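Local coordinates for glycoside hydrolase family 88 protein (Bacteroides vulgatus, PDB 4Q88), which is of unconfirmed function but is probably a glycoside hydrolase, like other members of family 88, at residues 89-92 with 93-96; 224-227 with 228-232. All blocks are in the same frame, centred on the assembly; numbering follows the deposited sequence. Where two conformers were deposited one is given.

Contact 1: 89-92 with 93-96; sequences GESP and EYVL
The ring of Tyr94 lies flat against the backbone of Gly89. Gly89 CA sits almost over the middle of one ring face, 3.4 Å from the ring centroid and 6° off its normal, a CH-pi contact. This is the tight part of the loop, with no side chain between ring and backbone. Ser91 closes on the ring from its edge, with OG 3.3 Å from Tyr94 CE2. The CG of Tyr94 stands anti to its own carbonyl carbon (chi1 -72°), which swings the ring back over the residues before the turn. That turn is a type I beta turn from Ser91 to Tyr94. Its closing bond, Tyr94 N to Ser91 O, is straight but weak at 3.3 Å.

Next to the ring is a polar tie. Ser91 OG donates to Glu93 OE1 at 2.6 Å, reaching it from above the carboxylate plane. The Glu93 chain bends at chi2 (-90°) to bring the acid back to the serine. The solvent side is at Pro92, exposed at the corner, where Pro92 O touches Val95 CG2 at 3.5 Å. The carboxylate of Glu90 has partners elsewhere, a salt bridge with Arg36 and a hydrogen bond with Tyr88. The whole lies in the loop between helices 58-70 and 103-113, where Trp100 NE1 holds Gly89 O. The chemistry is thus divided: the ring packs on bare backbone just before the turn, and a hydroxyl-carboxylate bond within the turn joins Ser91 to Glu93.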
loop_
_atom_site.group_PDB
_atom_site.type_symbol
_atom_site.label_atom_id
_atom_site.label_comp_id
_atom_site.label_asym_id
_atom_site.label_seq_id
_atom_site.Cartn_x
_atom_site.Cartn_y
_atom_site.Cartn_z
ATOM N N GLY A 89 2.051 -5.300 -17.587
ATOM C CA GLY A 89 1.358 -6.320 -18.393
ATOM C C GLY A 89 0.645 -7.318 -17.525
ATOM O O GLY A 89 0.947 -7.444 -16.323
ATOM N N GLU A 90 -0.282 -8.071 -18.123
ATOM C CA GLU A 90 -1.149 -8.965 -17.339
ATOM C C GLU A 90 -1.025 -10.439 -17.766
ATOM O O GLU A 90 -1.649 -11.344 -17.148
ATOM C CB GLU A 90 -2.592 -8.492 -17.450
ATOM C CG GLU A 90 -2.823 -7.057 -17.005
ATOM C CD GLU A 90 -4.300 -6.653 -16.942
ATOM O OE1 GLU A 90 -5.219 -7.513 -16.878
ATOM O OE2 GLU A 90 -4.533 -5.443 -16.906
ATOM N N SER A 91 -0.184 -10.684 -18.762
ATOM C CA SER A 91 0.017 -12.037 -19.290
ATOM C C SER A 91 1.171 -12.668 -18.511
ATOM O O SER A 91 1.845 -11.956 -17.722
ATOM C CB SER A 91 0.253 -12.003 -20.789
ATOM O OG SER A 91 1.275 -11.110 -21.148
ATOM N N PRO A 92 1.406 -13.979 -18.696
ATOM C CA PRO A 92 2.330 -14.667 -17.763
ATOM C C PRO A 92 3.823 -14.270 -17.840
ATOM O O PRO A 92 4.579 -14.682 -16.978
ATOM C CB PRO A 92 2.146 -16.159 -18.142
ATOM C CG PRO A 92 0.795 -16.220 -18.809
ATOM C CD PRO A 92 0.703 -14.949 -19.573
ATOM N N GLU A 93 4.260 -13.477 -18.820
ATOM C CA GLU A 93 5.691 -13.137 -18.890
ATOM C C GLU A 93 6.090 -11.932 -17.989
ATOM O O GLU A 93 7.263 -11.668 -17.810
ATOM C CB GLU A 93 6.150 -12.849 -20.300
ATOM C CG GLU A 93 5.602 -11.627 -20.953
ATOM C CD GLU A 93 4.316 -11.868 -21.717
ATOM O OE1 GLU A 93 3.390 -12.573 -21.219
ATOM O OE2 GLU A 93 4.223 -11.282 -22.811
ATOM N N TYR A 94 5.100 -11.274 -17.417
ATOM C CA TYR A 94 5.329 -10.042 -16.628
ATOM C C TYR A 94 5.757 -10.330 -15.185
ATOM O O TYR A 94 5.308 -9.650 -14.234
ATOM C CB TYR A 94 4.080 -9.133 -16.750
ATOM C CG TYR A 94 4.039 -8.546 -18.152
ATOM C CD1 TYR A 94 4.730 -7.401 -18.458
ATOM C CD2 TYR A 94 3.342 -9.182 -19.199
ATOM C CE1 TYR A 94 4.727 -6.885 -19.737
ATOM C CE2 TYR A 94 3.333 -8.657 -20.474
ATOM C CZ TYR A 94 4.058 -7.548 -20.742
ATOM O OH TYR A 94 4.046 -7.037 -22.005
ATOM N N VAL A 95 6.676 -11.297 -15.051
ATOM C CA VAL A 95 7.100 -11.850 -13.763
ATOM C C VAL A 95 7.863 -10.819 -12.906
ATOM O O VAL A 95 7.780 -10.868 -11.673
ATOM C CB VAL A 95 7.957 -13.098 -13.938
ATOM C CG1 VAL A 95 8.401 -13.659 -12.598
ATOM C CG2 VAL A 95 7.200 -14.208 -14.704
ATOM N N LEU A 96 8.623 -9.937 -13.557
ATOM C CA LEU A 96 9.411 -8.935 -12.861
ATOM C C LEU A 96 8.718 -7.590 -12.723
ATOM O O LEU A 96 9.354 -6.614 -12.297
ATOM C CB LEU A 96 10.760 -8.762 -13.576
ATOM C CG LEU A 96 11.625 -10.026 -13.526
ATOM C CD1 LEU A 96 12.939 -9.814 -14.264
ATOM C CD2 LEU A 96 11.872 -10.497 -12.095
#

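Contact 2: 224-227 with 228-232; sequences KQLP and AEDKY
Leu226 lays its branched end across the side chain of Asp230, the two crossing at about a right angle. Leu226 CG is 3.8 Å from Asp230 CB, and Leu226 CD1 is 3.8 Å from Asp230 CG. The leucine has CG anti to the backbone N (chi1 -174°), which carries both methyls up to the aspartate. Leu226 is buried, with Leu165 and Tyr236 also touching it.

The chain leaves helix 209-225 at Leu226 and then folds into a type I beta turn from Pro227 to Asp230. Asp230 N closes it, donating to Pro227 O at 3.0 Å.

Asp230 also looks forward. Its OD2 accepts from Tyr232 N at 3.0 Å, a capping bond in the turn that leads into helix 233-249. With an alanine here, Tyr232 N would probably lose its capping acceptor, and the methyls of Leu226 the carboxylate they rest on. One aspartate therefore does two jobs: its carbon atoms pack on a leucine, while one carboxylate oxygen takes up a backbone N-H at the approach to a helix.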
loop_
_atom_site.group_PDB
_atom_site.type_symbol
_atom_site.label_atom_id
_atom_site.label_comp_id
_atom_site.label_asym_id
_atom_site.label_seq_id
_atom_site.Cartn_x
_atom_site.Cartn_y
_atom_site.Cartn_z
ATOM N N LYS A 224 8.108 -1.618 10.096
ATOM C CA LYS A 224 7.527 -2.612 10.974
ATOM C C LYS A 224 8.361 -3.902 11.079
ATOM O O LYS A 224 8.482 -4.509 12.175
ATOM C CB LYS A 224 6.157 -2.862 10.412
ATOM C CG LYS A 224 5.225 -3.802 11.099
ATOM C CD LYS A 224 3.899 -3.624 10.342
ATOM C CE LYS A 224 2.916 -4.690 10.665
ATOM N NZ LYS A 224 2.817 -4.780 12.111
ATOM N N GLN A 225 8.977 -4.330 9.969
ATOM C CA GLN A 225 9.753 -5.557 9.934
ATOM C C GLN A 225 11.252 -5.463 9.645
ATOM O O GLN A 225 11.958 -6.478 9.746
ATOM C CB GLN A 225 9.083 -6.552 8.974
ATOM C CG GLN A 225 7.749 -7.069 9.503
ATOM C CD GLN A 225 7.125 -8.068 8.569
ATOM O OE1 GLN A 225 6.543 -7.696 7.534
ATOM N NE2 GLN A 225 7.282 -9.341 8.896
ATOM N N LEU A 226 11.747 -4.298 9.288
ATOM C CA LEU A 226 13.177 -4.152 9.035
ATOM C C LEU A 226 13.943 -4.393 10.346
ATOM O O LEU A 226 13.560 -3.884 11.394
ATOM C CB LEU A 226 13.507 -2.771 8.513
ATOM C CG LEU A 226 14.921 -2.445 8.055
ATOM C CD1 LEU A 226 15.222 -3.112 6.732
ATOM C CD2 LEU A 226 15.160 -0.930 7.956
ATOM N N PRO A 227 15.058 -5.128 10.283
ATOM C CA PRO A 227 15.792 -5.225 11.574
ATOM C C PRO A 227 16.217 -3.869 12.148
ATOM O O PRO A 227 16.661 -2.963 11.408
ATOM C CB PRO A 227 17.061 -6.010 11.199
ATOM C CG PRO A 227 16.727 -6.736 9.968
ATOM C CD PRO A 227 15.714 -5.887 9.209
ATOM N N ALA A 228 16.212 -3.766 13.463
ATOM C CA ALA A 228 16.603 -2.520 14.138
ATOM C C ALA A 228 17.995 -2.001 13.757
ATOM O O ALA A 228 18.258 -0.785 13.823
ATOM C CB ALA A 228 16.510 -2.721 15.644
ATOM N N GLU A 229 18.905 -2.922 13.442
ATOM C CA GLU A 229 20.319 -2.660 13.191
ATOM C C GLU A 229 20.616 -2.326 11.744
ATOM O O GLU A 229 21.770 -2.096 11.391
ATOM C CB GLU A 229 21.180 -3.889 13.591
ATOM C CG GLU A 229 20.998 -4.371 15.039
ATOM C CD GLU A 229 19.765 -5.256 15.276
ATOM O OE1 GLU A 229 19.071 -5.625 14.288
ATOM O OE2 GLU A 229 19.504 -5.596 16.466
ATOM N N ASP A 230 19.599 -2.341 10.882
ATOM C CA ASP A 230 19.878 -2.202 9.456
ATOM C C ASP A 230 20.495 -0.830 9.179
ATOM O O ASP A 230 20.049 0.207 9.686
ATOM C CB ASP A 230 18.642 -2.381 8.593
ATOM C CG ASP A 230 18.957 -2.314 7.119
ATOM O OD1 ASP A 230 19.507 -3.321 6.593
ATOM O OD2 ASP A 230 18.662 -1.254 6.466
ATOM N N LYS A 231 21.484 -0.840 8.307
ATOM C CA LYS A 231 22.273 0.368 8.052
ATOM C C LYS A 231 21.515 1.511 7.376
ATOM O O LYS A 231 21.979 2.655 7.425
ATOM C CB LYS A 231 23.540 0.023 7.253
ATOM C CG LYS A 231 23.327 -0.361 5.807
ATOM C CD LYS A 231 24.637 -0.688 5.065
ATOM C CE LYS A 231 25.103 -2.108 5.353
ATOM N NZ LYS A 231 24.202 -3.177 4.829
ATOM N N TYR A 232 20.372 1.221 6.784
ATOM C CA TYR A 232 19.606 2.248 6.107
ATOM C C TYR A 232 18.369 2.639 6.898
ATOM O O TYR A 232 17.601 3.493 6.458
ATOM C CB TYR A 232 19.204 1.730 4.733
ATOM C CG TYR A 232 20.388 1.394 3.847
ATOM C CD1 TYR A 232 21.318 2.366 3.465
ATOM C CD2 TYR A 232 20.551 0.114 3.371
ATOM C CE1 TYR A 232 22.393 2.047 2.642
ATOM C CE2 TYR A 232 21.614 -0.235 2.565
ATOM C CZ TYR A 232 22.529 0.743 2.183
ATOM O OH TYR A 232 23.562 0.349 1.362
#

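Contact 1 comes first along the chain and closes before contact 2 opens. Their centres are about 31 Å apart, and their nearest atoms about 20 Å, so they do not touch. Both fall within the family 88 sequence range of this mainly helical protein, probably the (alpha/alpha)6 barrel of its clan. Contact 1 lies in the long loop between helices 58-70 and 103-113, and its later residues rest on helix 117-132. Contact 2 is the short link from helix 209-225 to helix 233-249, packed against helices 144-159 and 163-179. The helices they lie between are different. Each is a local type I turn that shapes its own connection between helices, one long and one short.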